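Local coordinates for effector protein hopAB3 (Pseudomonas syringae pv. maculicola, PDB 3TJY) that acts as a type III effector that the tomato resistance protein Pto recognises, triggering immunity, and promotes virulence in susceptible plants, this piece being its Pto-binding domain, at residues Gly2-Ala7 with Ala66-Glu71; Gln12-Ala17 with Asn45-His50; Asn23-Phe28 with Ala72-Asp77; Arg29-Gly34 with Cys57-Asn62. One frame throughout, in Å; residues are numbered along the deposited sequence. Where two conformers were deposited one is given.

In the fold
The four contacts tie together the small all-helical bundle that forms the Pto-binding domain. Contact 1 joins the first and last helices, 3-16 and 64-77; contact 2 sets the far end of helix 3-16 against helix 41-50; contact 3 pairs helix 21-32 with the last helix; contact 4 lays the loop after helix 54-57 on the end of helix 21-32. Contact 4 is nested in the chain loops closed by contacts 1 and 3, whereas contact 2 crosses contact 3. Centres lie about 12 to 17 Å apart, contacts 2 and 4 being on opposite sides of the chain's centre. Phe28, Phe47 and Leu69 touch one another, so contacts 1, 2 and 3 share one apolar core.

Contact 1: Gly2-Ala7 with Ala66-Glu71; sequences GAVPRA and AIALRE
Ala68 puts its methyl group among Ala3, Val4 and Ala7, and the contact is built almost wholly from small apolar groups. The closest pairing of side chains is Ala7 CB with Ala68 CB at 3.7 Å; Ala3 CB meets the same methyl at 4.0 Å, and Val4 reaches it more loosely through CG2, at 4.4 Å.

A second kind of contact is that of methyl against backbone. Ala7 CB rests 3.5 Å from the carbonyl carbon of Ala68, and Ala68 CB in turn lies 3.5 Å from Ala3 O. That oxygen accepts the helical bond from Ala7 N, so the methyl packs against a carbonyl already engaged within its own helix. With such short side chains the backbones come close: the segment axes approach to 8.3 Å, and the CA atoms of Ala7 and Leu69 are 4.8 Å apart. The axes cross at -51°.

Leu69 closes the inner side, its CD1 coming to 3.9 Å from Ala7 O. Further along the same helix it packs on Ile10 and Val11, and beyond the pair on Phe28 of helix 21-32 and on Phe51, while Ala66 also packs on Phe28, linking the alanine contact to the bundle core.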
loop_
_atom_site.group_PDB
_atom_site.type_symbol
_atom_site.label_atom_id
_atom_site.label_comp_id
_atom_site.label_asym_id
_atom_site.label_seq_id
_atom_site.Cartn_x
_atom_site.Cartn_y
_atom_site.Cartn_z
ATOM N N GLY A 2 -14.009 2.199 -7.522
ATOM C CA GLY A 2 -13.014 1.582 -8.378
ATOM C C GLY A 2 -11.679 1.481 -7.678
ATOM O O GLY A 2 -11.440 2.121 -6.651
ATOM N N ALA A 3 -10.803 0.654 -8.224
ATOM C CA ALA A 3 -9.498 0.455 -7.610
ATOM C C ALA A 3 -8.645 1.718 -7.605
ATOM O O ALA A 3 -7.838 1.911 -6.702
ATOM C CB ALA A 3 -8.759 -0.668 -8.327
ATOM N N VAL A 4 -8.774 2.556 -8.630
ATOM C CA VAL A 4 -7.919 3.747 -8.674
ATOM C C VAL A 4 -8.274 4.751 -7.577
ATOM O O VAL A 4 -7.409 5.157 -6.815
ATOM C CB VAL A 4 -7.926 4.431 -10.048
ATOM C CG1 VAL A 4 -7.207 5.791 -9.971
ATOM C CG2 VAL A 4 -7.274 3.520 -11.070
ATOM N N PRO A 5 -9.555 5.148 -7.474
ATOM C CA PRO A 5 -9.820 6.060 -6.359
ATOM C C PRO A 5 -9.506 5.435 -5.008
ATOM O O PRO A 5 -9.105 6.147 -4.078
ATOM C CB PRO A 5 -11.326 6.360 -6.480
ATOM C CG PRO A 5 -11.872 5.335 -7.420
ATOM C CD PRO A 5 -10.723 4.977 -8.344
ATOM N N ARG A 6 -9.687 4.127 -4.873
ATOM C CA ARG A 6 -9.323 3.499 -3.605
ATOM C C ARG A 6 -7.821 3.581 -3.345
ATOM O O ARG A 6 -7.401 3.889 -2.231
ATOM C CB ARG A 6 -9.831 2.050 -3.502
ATOM C CG ARG A 6 -9.654 1.492 -2.106
ATOM C CD ARG A 6 -10.289 0.125 -1.938
ATOM N NE ARG A 6 -10.315 -0.286 -0.534
ATOM C CZ ARG A 6 -11.427 -0.567 0.140
ATOM N NH1 ARG A 6 -12.612 -0.493 -0.458
ATOM N NH2 ARG A 6 -11.358 -0.932 1.414
ATOM N N ALA A 7 -7.007 3.312 -4.366
ATOM C CA ALA A 7 -5.558 3.429 -4.209
ATOM C C ALA A 7 -5.159 4.849 -3.855
ATOM O O ALA A 7 -4.240 5.066 -3.060
ATOM C CB ALA A 7 -4.848 2.971 -5.479
ATOM N N ALA A 66 -3.912 -3.898 -5.750
ATOM C CA ALA A 66 -2.455 -3.886 -5.629
ATOM C C ALA A 66 -1.816 -3.218 -6.837
ATOM O O ALA A 66 -0.828 -2.488 -6.704
ATOM C CB ALA A 66 -1.911 -5.295 -5.444
ATOM N N ILE A 67 -2.366 -3.475 -8.024
ATOM C CA ILE A 67 -1.848 -2.845 -9.231
ATOM C C ILE A 67 -2.057 -1.337 -9.149
ATOM O O ILE A 67 -1.141 -0.556 -9.421
ATOM C CB ILE A 67 -2.544 -3.399 -10.495
ATOM C CG1 ILE A 67 -2.164 -4.853 -10.712
ATOM C CG2 ILE A 67 -2.193 -2.565 -11.723
ATOM C CD1 ILE A 67 -2.998 -5.569 -11.778
ATOM N N ALA A 68 -3.268 -0.921 -8.793
ATOM C CA ALA A 68 -3.563 0.511 -8.711
ATOM C C ALA A 68 -2.693 1.195 -7.670
ATOM O O ALA A 68 -2.256 2.318 -7.876
ATOM C CB ALA A 68 -5.056 0.750 -8.405
ATOM N N LEU A 69 -2.435 0.530 -6.550
ATOM C CA LEU A 69 -1.596 1.145 -5.526
ATOM C C LEU A 69 -0.142 1.262 -5.975
ATOM O O LEU A 69 0.521 2.287 -5.732
ATOM C CB LEU A 69 -1.700 0.385 -4.185
ATOM C CG LEU A 69 -0.873 1.026 -3.063
ATOM C CD1 LEU A 69 -1.320 2.468 -2.815
ATOM C CD2 LEU A 69 -1.007 0.210 -1.771
ATOM N N ARG A 70 0.380 0.230 -6.625
ATOM C CA ARG A 70 1.747 0.326 -7.129
ATOM C C ARG A 70 1.854 1.491 -8.118
ATOM O O ARG A 70 2.835 2.255 -8.101
ATOM C CB ARG A 70 2.183 -0.985 -7.781
ATOM C CG ARG A 70 3.679 -1.119 -7.876
ATOM C CD ARG A 70 4.071 -1.918 -9.099
ATOM N NE ARG A 70 4.741 -3.180 -8.807
ATOM C CZ ARG A 70 5.650 -3.373 -7.854
ATOM N NH1 ARG A 70 6.031 -2.384 -7.041
ATOM N NH2 ARG A 70 6.172 -4.586 -7.714
ATOM N N GLU A 71 0.850 1.628 -8.984
ATOM C CA GLU A 71 0.848 2.740 -9.937
ATOM C C GLU A 71 0.829 4.077 -9.220
ATOM O O GLU A 71 1.559 5.003 -9.595
ATOM C CB GLU A 71 -0.361 2.646 -10.876
ATOM C CG GLU A 71 -0.257 1.466 -11.829
ATOM C CD GLU A 71 -1.551 1.231 -12.595
ATOM O OE1 GLU A 71 -2.549 1.942 -12.307
ATOM O OE2 GLU A 71 -1.551 0.335 -13.462
#

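Contact 2: Gln12-Ala17 with Asn45-His50; sequences QQLVEA and NVFLQH
Gln13 faces both Gln49 and His50 with its terminal amide, using the two ends of that group differently. Its chain is extended beyond CG, which stands beside the backbone N. The amide meets the imidazole of His50 with the two planes 79° apart. His50 NE2 donates to Gln13 OE1 over 2.7 Å with an N-H...O angle of 163°, the oxygen lying near the ring plane and the donor in the carbonyl plane of Gln13. The second bond is less regular: Gln13 NE2 gives to Gln49 OE1 at 3.1 Å, the donor standing above the carbonyl plane of Gln49, and the two amides are steeply turned against each other.

Nearer the helix backbones, Val46 points its branches at the other helix, CG1 lying 3.8 Å from Gln13 CB. Leu14 runs across Phe47 at about a right angle, CD2 approaching ring atom CE2 to 4.0 Å. At 160° this is antiparallel packing of helices 3-16 and 41-50 in the bundle, Leu14 and Phe47 reaching its core.

Arg6, about two turns before Gln13, lies against His50 ND1 in a weak hydrogen bond. The donation from NE2 implies a proton there, and ND1, facing Arg6, would then probably act as acceptor, while a buried glutamine amide has both its oxygen and its nitrogen engaged.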
loop_
_atom_site.group_PDB
_atom_site.type_symbol
_atom_site.label_atom_id
_atom_site.label_comp_id
_atom_site.label_asym_id
_atom_site.label_seq_id
_atom_site.Cartn_x
_atom_site.Cartn_y
_atom_site.Cartn_z
ATOM N N GLN A 12 -3.447 8.948 0.204
ATOM C CA GLN A 12 -3.891 10.057 1.046
ATOM C C GLN A 12 -3.775 9.730 2.527
ATOM O O GLN A 12 -3.306 10.547 3.322
ATOM C CB GLN A 12 -5.368 10.371 0.749
ATOM C CG GLN A 12 -6.016 11.354 1.716
ATOM C CD GLN A 12 -7.507 11.546 1.423
ATOM O OE1 GLN A 12 -8.207 10.596 1.058
ATOM N NE2 GLN A 12 -7.992 12.777 1.578
ATOM N N GLN A 13 -4.288 8.560 2.901
ATOM C CA GLN A 13 -4.259 8.150 4.297
ATOM C C GLN A 13 -2.833 7.911 4.798
ATOM O O GLN A 13 -2.530 8.187 5.968
ATOM C CB GLN A 13 -5.103 6.907 4.490
ATOM C CG GLN A 13 -6.598 7.151 4.361
ATOM C CD GLN A 13 -7.368 5.869 4.569
ATOM O OE1 GLN A 13 -7.099 4.877 3.922
ATOM N NE2 GLN A 13 -8.301 5.878 5.512
ATOM N N LEU A 14 -1.969 7.368 3.940
ATOM C CA LEU A 14 -0.553 7.203 4.313
ATOM C C LEU A 14 0.111 8.550 4.595
ATOM O O LEU A 14 0.810 8.712 5.598
ATOM C CB LEU A 14 0.217 6.459 3.212
ATOM C CG LEU A 14 -0.095 4.964 3.126
ATOM C CD1 LEU A 14 0.477 4.350 1.849
ATOM C CD2 LEU A 14 0.403 4.228 4.365
ATOM N N VAL A 15 -0.117 9.519 3.715
ATOM C CA VAL A 15 0.426 10.859 3.945
ATOM C C VAL A 15 -0.100 11.435 5.266
ATOM O O VAL A 15 0.668 11.979 6.070
ATOM C CB VAL A 15 0.116 11.816 2.779
ATOM C CG1 VAL A 15 0.681 13.186 3.087
ATOM C CG2 VAL A 15 0.706 11.294 1.473
ATOM N N GLU A 16 -1.405 11.299 5.493
ATOM C CA GLU A 16 -2.032 11.771 6.736
ATOM C C GLU A 16 -1.324 11.146 7.935
ATOM O O GLU A 16 -1.173 11.772 8.982
ATOM C CB GLU A 16 -3.495 11.331 6.847
ATOM C CG GLU A 16 -4.501 11.842 5.823
ATOM C CD GLU A 16 -5.867 11.147 5.984
ATOM O OE1 GLU A 16 -6.685 11.188 5.043
ATOM O OE2 GLU A 16 -6.118 10.541 7.056
ATOM N N ALA A 17 -0.934 9.884 7.780
ATOM C CA ALA A 17 -0.305 9.117 8.855
ATOM C C ALA A 17 1.186 9.405 8.990
ATOM O O ALA A 17 1.844 8.842 9.866
ATOM C CB ALA A 17 -0.522 7.629 8.627
ATOM N N ASN A 45 -2.194 0.257 10.128
ATOM C CA ASN A 45 -3.644 0.430 10.187
ATOM C C ASN A 45 -4.241 0.918 8.860
ATOM O O ASN A 45 -5.346 0.510 8.484
ATOM C CB ASN A 45 -4.054 1.312 11.371
ATOM C CG ASN A 45 -3.931 0.585 12.702
ATOM O OD1 ASN A 45 -3.479 -0.563 12.757
ATOM N ND2 ASN A 45 -4.330 1.251 13.780
ATOM N N VAL A 46 -3.514 1.764 8.130
ATOM C CA VAL A 46 -3.979 2.138 6.795
ATOM C C VAL A 46 -4.065 0.930 5.882
ATOM O O VAL A 46 -5.074 0.720 5.213
ATOM C CB VAL A 46 -3.062 3.182 6.125
ATOM C CG1 VAL A 46 -3.497 3.413 4.665
ATOM C CG2 VAL A 46 -3.093 4.483 6.914
ATOM N N PHE A 47 -3.005 0.134 5.847
ATOM C CA PHE A 47 -2.992 -1.046 5.000
ATOM C C PHE A 47 -4.110 -2.024 5.364
ATOM O O PHE A 47 -4.756 -2.588 4.476
ATOM C CB PHE A 47 -1.607 -1.713 5.009
ATOM C CG PHE A 47 -0.687 -1.151 3.973
ATOM C CD1 PHE A 47 -0.712 -1.648 2.678
ATOM C CD2 PHE A 47 0.157 -0.099 4.267
ATOM C CE1 PHE A 47 0.092 -1.113 1.694
ATOM C CE2 PHE A 47 0.990 0.444 3.282
ATOM C CZ PHE A 47 0.941 -0.066 1.993
ATOM N N LEU A 48 -4.354 -2.201 6.664
ATOM C CA LEU A 48 -5.394 -3.136 7.105
ATOM C C LEU A 48 -6.790 -2.689 6.690
ATOM O O LEU A 48 -7.703 -3.511 6.595
ATOM C CB LEU A 48 -5.352 -3.357 8.623
ATOM C CG LEU A 48 -4.163 -4.143 9.183
ATOM C CD1 LEU A 48 -4.194 -4.197 10.710
ATOM C CD2 LEU A 48 -4.110 -5.572 8.586
ATOM N N GLN A 49 -6.975 -1.392 6.478
ATOM C CA GLN A 49 -8.291 -0.901 6.056
ATOM C C GLN A 49 -8.585 -1.320 4.626
ATOM O O GLN A 49 -9.750 -1.326 4.211
ATOM C CB GLN A 49 -8.375 0.627 6.128
ATOM C CG GLN A 49 -8.294 1.214 7.506
ATOM C CD GLN A 49 -8.386 2.730 7.503
ATOM O OE1 GLN A 49 -9.304 3.302 6.921
ATOM N NE2 GLN A 49 -7.425 3.390 8.157
ATOM N N HIS A 50 -7.541 -1.658 3.874
ATOM C CA HIS A 50 -7.686 -1.909 2.438
ATOM C C HIS A 50 -7.243 -3.289 1.976
ATOM O O HIS A 50 -7.681 -3.774 0.929
ATOM C CB HIS A 50 -6.945 -0.845 1.645
ATOM C CG HIS A 50 -7.419 0.535 1.940
ATOM N ND1 HIS A 50 -8.511 1.092 1.312
ATOM C CD2 HIS A 50 -6.979 1.459 2.826
ATOM C CE1 HIS A 50 -8.714 2.308 1.791
ATOM N NE2 HIS A 50 -7.798 2.556 2.709
#

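Contact 3: Asn23-Phe28 with Ala72-Asp77; sequences NIRTMF and ALRRAD. With SO4 (sulfate ion), chain D; SO4 (sulfate ion), chain B.
Segments 23-28 and 72-77 run roughly antiparallel, their helical axes 147° apart and 9.4 Å at closest approach, with Arg25 and Leu73 nearest in backbone register at 5.6 Å between CA atoms. The side chains of Leu73 and Arg25 lie alongside and point opposite ways. Leu73 heads inward, where CD1 lies 4.1 Å from Phe28 CB and also touches Ile24 CG2; Arg25 heads outward, its CG anti to the backbone N (chi1 -177°) and the chain extended as far as NE, which carries the guanidinium past the backbone of the other helix. There it reaches Asp77. The salt bridge runs from Arg25 NH1 to Asp77 OD2 over 2.9 Å, near the guanidinium plane but on the anti side of the carboxylate, the two planes being 76° apart.

Within the helical bundle this pair thus turns Leu73 to the core and keeps a charged outer side; Leu73 also packs on Val11, and Ile24 on Leu14 and Phe47. One face of the guanidinium lies over Arg74, whose CG is 3.6 Å from Arg25 NH2. Two sulfate ions, probably from the crystallisation liquor, occupy the edge. Arg25 NE donates to O2 of the chain B sulfate at 2.8 Å, and NH2 bonds to the same ion as well as to O1 of the chain D sulfate, at 3.1 Å in a nearly straight line. NH1 also donates to the chain D sulfate, through O2 and more weakly O3.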
loop_
_atom_site.group_PDB
_atom_site.type_symbol
_atom_site.label_atom_id
_atom_site.label_comp_id
_atom_site.label_asym_id
_atom_site.label_seq_id
_atom_site.Cartn_x
_atom_site.Cartn_y
_atom_site.Cartn_z
ATOM N N ASN A 23 9.561 5.403 0.793
ATOM C CA ASN A 23 9.788 4.211 1.597
ATOM C C ASN A 23 8.645 3.209 1.446
ATOM O O ASN A 23 8.876 2.004 1.310
ATOM C CB ASN A 23 9.984 4.595 3.072
ATOM C CG ASN A 23 9.935 3.394 4.016
ATOM O OD1 ASN A 23 9.057 3.298 4.881
ATOM N ND2 ASN A 23 10.886 2.488 3.869
ATOM N N ILE A 24 7.410 3.696 1.487
ATOM C CA ILE A 24 6.270 2.811 1.316
ATOM C C ILE A 24 6.340 2.153 -0.065
ATOM O O ILE A 24 6.075 0.965 -0.203
ATOM C CB ILE A 24 4.927 3.544 1.465
ATOM C CG1 ILE A 24 4.785 4.122 2.874
ATOM C CG2 ILE A 24 3.778 2.580 1.212
ATOM C CD1 ILE A 24 4.872 3.066 4.008
ATOM N N ARG A 25 6.739 2.921 -1.076
ATOM C CA ARG A 25 6.865 2.367 -2.428
ATOM C C ARG A 25 7.810 1.163 -2.454
ATOM O O ARG A 25 7.495 0.120 -3.024
ATOM C CB ARG A 25 7.336 3.439 -3.419
ATOM C CG ARG A 25 7.418 2.942 -4.854
ATOM C CD ARG A 25 7.884 4.042 -5.797
ATOM N NE ARG A 25 8.136 3.514 -7.135
ATOM C CZ ARG A 25 8.850 4.142 -8.057
ATOM N NH1 ARG A 25 9.396 5.323 -7.794
ATOM N NH2 ARG A 25 9.047 3.570 -9.236
ATOM N N THR A 26 8.965 1.307 -1.819
ATOM C CA THR A 26 9.956 0.240 -1.766
ATOM C C THR A 26 9.418 -0.966 -0.986
ATOM O O THR A 26 9.524 -2.106 -1.435
ATOM C CB THR A 26 11.250 0.762 -1.138
ATOM O OG1 THR A 26 11.778 1.813 -1.960
ATOM C CG2 THR A 26 12.306 -0.344 -0.998
HETATM N N MSE A 27 8.861 -0.683 0.191
HETATM C CA MSE A 27 8.271 -1.706 1.056
HETATM C C MSE A 27 7.231 -2.524 0.303
HETATM O O MSE A 27 7.250 -3.756 0.339
HETATM C CB MSE A 27 7.583 -1.054 2.264
HETATM C CG MSE A 27 8.453 -0.109 3.061
HETATM SE SE MSE A 27 8.601 -0.700 4.900
HETATM C CE MSE A 27 9.623 -2.324 4.508
ATOM N N PHE A 28 6.323 -1.820 -0.367
ATOM C CA PHE A 28 5.192 -2.439 -1.045
ATOM C C PHE A 28 5.675 -3.312 -2.193
ATOM O O PHE A 28 5.142 -4.387 -2.413
ATOM C CB PHE A 28 4.197 -1.403 -1.537
ATOM C CG PHE A 28 2.908 -1.993 -2.035
ATOM C CD1 PHE A 28 2.105 -2.731 -1.191
ATOM C CD2 PHE A 28 2.508 -1.812 -3.350
ATOM C CE1 PHE A 28 0.896 -3.269 -1.636
ATOM C CE2 PHE A 28 1.304 -2.338 -3.806
ATOM C CZ PHE A 28 0.492 -3.070 -2.945
ATOM N N ALA A 72 -0.023 4.183 -8.201
ATOM C CA ALA A 72 -0.173 5.440 -7.475
ATOM C C ALA A 72 1.089 5.816 -6.700
ATOM O O ALA A 72 1.476 6.989 -6.663
ATOM C CB ALA A 72 -1.372 5.359 -6.538
ATOM N N LEU A 73 1.711 4.834 -6.048
ATOM C CA LEU A 73 2.949 5.112 -5.324
ATOM C C LEU A 73 4.055 5.521 -6.265
ATOM O O LEU A 73 4.849 6.407 -5.958
ATOM C CB LEU A 73 3.383 3.888 -4.491
ATOM C CG LEU A 73 2.475 3.617 -3.299
ATOM C CD1 LEU A 73 2.766 2.220 -2.759
ATOM C CD2 LEU A 73 2.662 4.678 -2.206
ATOM N N ARG A 74 4.135 4.871 -7.424
ATOM C CA ARG A 74 5.173 5.231 -8.390
ATOM C C ARG A 74 4.996 6.654 -8.912
ATOM O O ARG A 74 5.967 7.408 -9.021
ATOM C CB ARG A 74 5.207 4.234 -9.553
ATOM C CG ARG A 74 6.003 4.711 -10.761
ATOM C CD ARG A 74 6.093 3.614 -11.822
ATOM N NE ARG A 74 4.770 3.152 -12.239
ATOM C CZ ARG A 74 4.569 2.074 -12.990
ATOM N NH1 ARG A 74 3.335 1.708 -13.324
ATOM N NH2 ARG A 74 5.610 1.356 -13.397
ATOM N N ARG A 75 3.756 7.021 -9.219
ATOM C CA ARG A 75 3.498 8.361 -9.745
ATOM C C ARG A 75 3.756 9.414 -8.678
ATOM O O ARG A 75 4.333 10.467 -8.969
ATOM C CB ARG A 75 2.063 8.472 -10.263
ATOM C CG ARG A 75 1.748 9.848 -10.858
ATOM C CD ARG A 75 0.539 9.766 -11.789
ATOM N NE ARG A 75 0.838 8.963 -12.977
ATOM C CZ ARG A 75 0.330 7.752 -13.223
ATOM N NH1 ARG A 75 -0.514 7.185 -12.379
ATOM N NH2 ARG A 75 0.686 7.105 -14.332
ATOM N N ALA A 76 3.349 9.127 -7.448
ATOM C CA ALA A 76 3.590 10.075 -6.344
ATOM C C ALA A 76 5.074 10.248 -6.039
ATOM O O ALA A 76 5.521 11.329 -5.629
ATOM C CB ALA A 76 2.848 9.655 -5.108
ATOM N N ASP A 77 5.842 9.181 -6.223
ATOM C CA ASP A 77 7.280 9.216 -5.931
ATOM C C ASP A 77 8.104 9.737 -7.114
ATOM O O ASP A 77 9.312 9.904 -7.011
ATOM C CB ASP A 77 7.744 7.803 -5.547
ATOM C CG ASP A 77 9.178 7.751 -5.060
ATOM O OD1 ASP A 77 9.622 8.696 -4.372
ATOM O OD2 ASP A 77 9.871 6.747 -5.362
HETATM S S SO4 D . 11.538 5.831 -10.596
HETATM O O1 SO4 D . 10.634 5.029 -11.420
HETATM O O2 SO4 D . 10.828 6.997 -10.069
HETATM O O3 SO4 D . 12.033 5.016 -9.489
HETATM O O4 SO4 D . 12.675 6.279 -11.398
HETATM S S SO4 B . 7.713 0.075 -9.390
HETATM O O1 SO4 B . 6.389 -0.427 -9.711
HETATM O O2 SO4 B . 7.638 1.019 -8.285
HETATM O O3 SO4 B . 8.543 -1.060 -9.004
HETATM O O4 SO4 B . 8.260 0.748 -10.560
#

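Contact 4: Arg29-Gly34 with Cys57-Asn62; sequences RNMLRG and CGIDRN. With SO4 (sulfate ion), chain B.
Ile59 fits between Met31 and Leu32 at the end of helix 21-32. Met31, a selenomethionine, holds CG anti to the backbone N (chi1 173°), which brings CG to 4.1 Å from Ile59 CD1; the modelled position of its CE, also beside Ile59, is doubtful. Leu32 CD2 meets the other branch of the isoleucine, CG2, at 3.8 Å.

Arg61 has CG wedged between backbone N and carbonyl carbon (chi1 56°) and a chain bent at chi3, which folds the guanidinium back over the helix end. Leu32 O sits over one face of that group, 3.3 Å from NH1, at an angle too poor for a hydrogen bond. Water supplies the polar links instead: one bridges Arg29 O to Arg61 NH1, a second Met31 O to Ile59 N, and a third joins Leu32 O, Ile59 O and Arg61 N. An Asx turn, Asn62 N to Asp60 OD1 at 3.0 Å, shapes the loop, while Gly34 ends the helix in a Schellman motif.

Arg29 turns away to the chain B sulfate, NE to O3 at 2.7 Å. Ile59 also packs on Met54 of helix 54-57 and Ala66 of helix 64-77, and Leu32 on Arg70, placing this loop between three helices.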
loop_
_atom_site.group_PDB
_atom_site.type_symbol
_atom_site.label_atom_id
_atom_site.label_comp_id
_atom_site.label_asym_id
_atom_site.label_seq_id
_atom_site.Cartn_x
_atom_site.Cartn_y
_atom_site.Cartn_z
ATOM N N ARG A 29 6.691 -2.851 -2.917
ATOM C CA ARG A 29 7.304 -3.683 -3.954
ATOM C C ARG A 29 7.784 -5.005 -3.358
ATOM O O ARG A 29 7.528 -6.078 -3.900
ATOM C CB ARG A 29 8.483 -2.959 -4.610
ATOM C CG ARG A 29 9.083 -3.707 -5.787
ATOM C CD ARG A 29 10.313 -2.980 -6.328
ATOM N NE ARG A 29 9.956 -1.632 -6.746
ATOM C CZ ARG A 29 10.464 -0.520 -6.229
ATOM N NH1 ARG A 29 11.397 -0.575 -5.292
ATOM N NH2 ARG A 29 10.052 0.654 -6.678
ATOM N N ASN A 30 8.481 -4.916 -2.231
ATOM C CA ASN A 30 8.975 -6.099 -1.534
ATOM C C ASN A 30 7.842 -6.976 -0.999
ATOM O O ASN A 30 7.950 -8.205 -1.004
ATOM C CB ASN A 30 9.893 -5.689 -0.389
ATOM C CG ASN A 30 11.163 -5.036 -0.873
ATOM O OD1 ASN A 30 11.621 -5.294 -1.989
ATOM N ND2 ASN A 30 11.751 -4.190 -0.029
HETATM N N MSE A 31 6.769 -6.342 -0.543
HETATM C CA MSE A 31 5.589 -7.067 -0.061
HETATM C C MSE A 31 5.015 -7.924 -1.177
HETATM O O MSE A 31 4.689 -9.100 -0.974
HETATM C CB MSE A 31 4.523 -6.094 0.447
HETATM C CG MSE A 31 3.199 -6.754 0.820
HETATM SE SE MSE A 31 3.299 -7.772 2.503
HETATM C CE MSE A 31 1.557 -8.618 2.403
ATOM N N LEU A 32 4.912 -7.347 -2.364
ATOM C CA LEU A 32 4.381 -8.082 -3.504
ATOM C C LEU A 32 5.283 -9.240 -3.891
ATOM O O LEU A 32 4.822 -10.206 -4.496
ATOM C CB LEU A 32 4.161 -7.156 -4.705
ATOM C CG LEU A 32 3.162 -6.028 -4.495
ATOM C CD1 LEU A 32 2.941 -5.294 -5.797
ATOM C CD2 LEU A 32 1.844 -6.593 -3.963
ATOM N N ARG A 33 6.563 -9.125 -3.535
ATOM C CA ARG A 33 7.557 -10.171 -3.759
ATOM C C ARG A 33 7.509 -11.218 -2.654
ATOM O O ARG A 33 8.169 -12.255 -2.738
ATOM C CB ARG A 33 8.964 -9.568 -3.819
ATOM C CG ARG A 33 9.238 -8.745 -5.061
ATOM C CD ARG A 33 10.504 -7.909 -4.916
ATOM N NE ARG A 33 10.881 -7.285 -6.182
ATOM C CZ ARG A 33 11.817 -6.348 -6.312
ATOM N NH1 ARG A 33 12.089 -5.851 -7.511
ATOM N NH2 ARG A 33 12.476 -5.907 -5.250
ATOM N N GLY A 34 6.741 -10.932 -1.609
ATOM C CA GLY A 34 6.533 -11.874 -0.524
ATOM C C GLY A 34 7.193 -11.539 0.803
ATOM O O GLY A 34 7.208 -12.371 1.711
ATOM N N CYS A 57 -1.993 -13.590 5.017
ATOM C CA CYS A 57 -2.034 -14.048 3.630
ATOM C C CYS A 57 -1.207 -13.277 2.620
ATOM O O CYS A 57 -1.160 -13.663 1.448
ATOM C CB CYS A 57 -3.479 -14.128 3.116
ATOM S SG CYS A 57 -4.591 -14.997 4.163
ATOM N N GLY A 58 -0.576 -12.187 3.031
ATOM C CA GLY A 58 0.121 -11.356 2.064
ATOM C C GLY A 58 -0.811 -10.568 1.157
ATOM O O GLY A 58 -2.013 -10.468 1.409
ATOM N N ILE A 59 -0.245 -9.994 0.101
ATOM C CA ILE A 59 -1.010 -9.216 -0.863
ATOM C C ILE A 59 -0.725 -9.738 -2.269
ATOM O O ILE A 59 0.425 -9.997 -2.623
ATOM C CB ILE A 59 -0.695 -7.712 -0.769
ATOM C CG1 ILE A 59 -1.194 -7.136 0.563
ATOM C CG2 ILE A 59 -1.335 -6.948 -1.945
ATOM C CD1 ILE A 59 -0.730 -5.696 0.816
ATOM N N ASP A 60 -1.778 -9.898 -3.064
ATOM C CA ASP A 60 -1.669 -10.512 -4.388
ATOM C C ASP A 60 -1.311 -9.445 -5.408
ATOM O O ASP A 60 -2.086 -8.529 -5.634
ATOM C CB ASP A 60 -3.017 -11.136 -4.746
ATOM C CG ASP A 60 -3.040 -11.767 -6.120
ATOM O OD1 ASP A 60 -1.986 -11.847 -6.780
ATOM O OD2 ASP A 60 -4.135 -12.197 -6.538
ATOM N N ARG A 61 -0.139 -9.556 -6.024
ATOM C CA ARG A 61 0.308 -8.514 -6.940
ATOM C C ARG A 61 -0.634 -8.355 -8.134
ATOM O O ARG A 61 -0.661 -7.305 -8.775
ATOM C CB ARG A 61 1.734 -8.793 -7.436
ATOM C CG ARG A 61 1.910 -10.140 -8.095
ATOM C CD ARG A 61 3.126 -10.140 -9.007
ATOM N NE ARG A 61 4.241 -9.396 -8.430
ATOM C CZ ARG A 61 5.241 -9.950 -7.755
ATOM N NH1 ARG A 61 6.214 -9.191 -7.271
ATOM N NH2 ARG A 61 5.271 -11.263 -7.567
ATOM N N ASN A 62 -1.389 -9.405 -8.438
ATOM C CA ASN A 62 -2.295 -9.377 -9.580
ATOM C C ASN A 62 -3.657 -8.769 -9.271
ATOM O O ASN A 62 -4.480 -8.597 -10.168
ATOM C CB ASN A 62 -2.478 -10.784 -10.140
ATOM C CG ASN A 62 -1.190 -11.358 -10.691
ATOM O OD1 ASN A 62 -0.441 -10.674 -11.387
ATOM N ND2 ASN A 62 -0.921 -12.619 -10.371
HETATM S S SO4 B . 7.713 0.075 -9.390
HETATM O O1 SO4 B . 6.389 -0.427 -9.711
HETATM O O2 SO4 B . 7.638 1.019 -8.285
HETATM O O3 SO4 B . 8.543 -1.060 -9.004
HETATM O O4 SO4 B . 8.260 0.748 -10.560
HETATM O O HOH W 1 7.379 -6.673 -6.599
HETATM O O HOH W 2 2.636 -10.856 -0.241
HETATM O O HOH W 3 2.033 -10.973 -4.660
#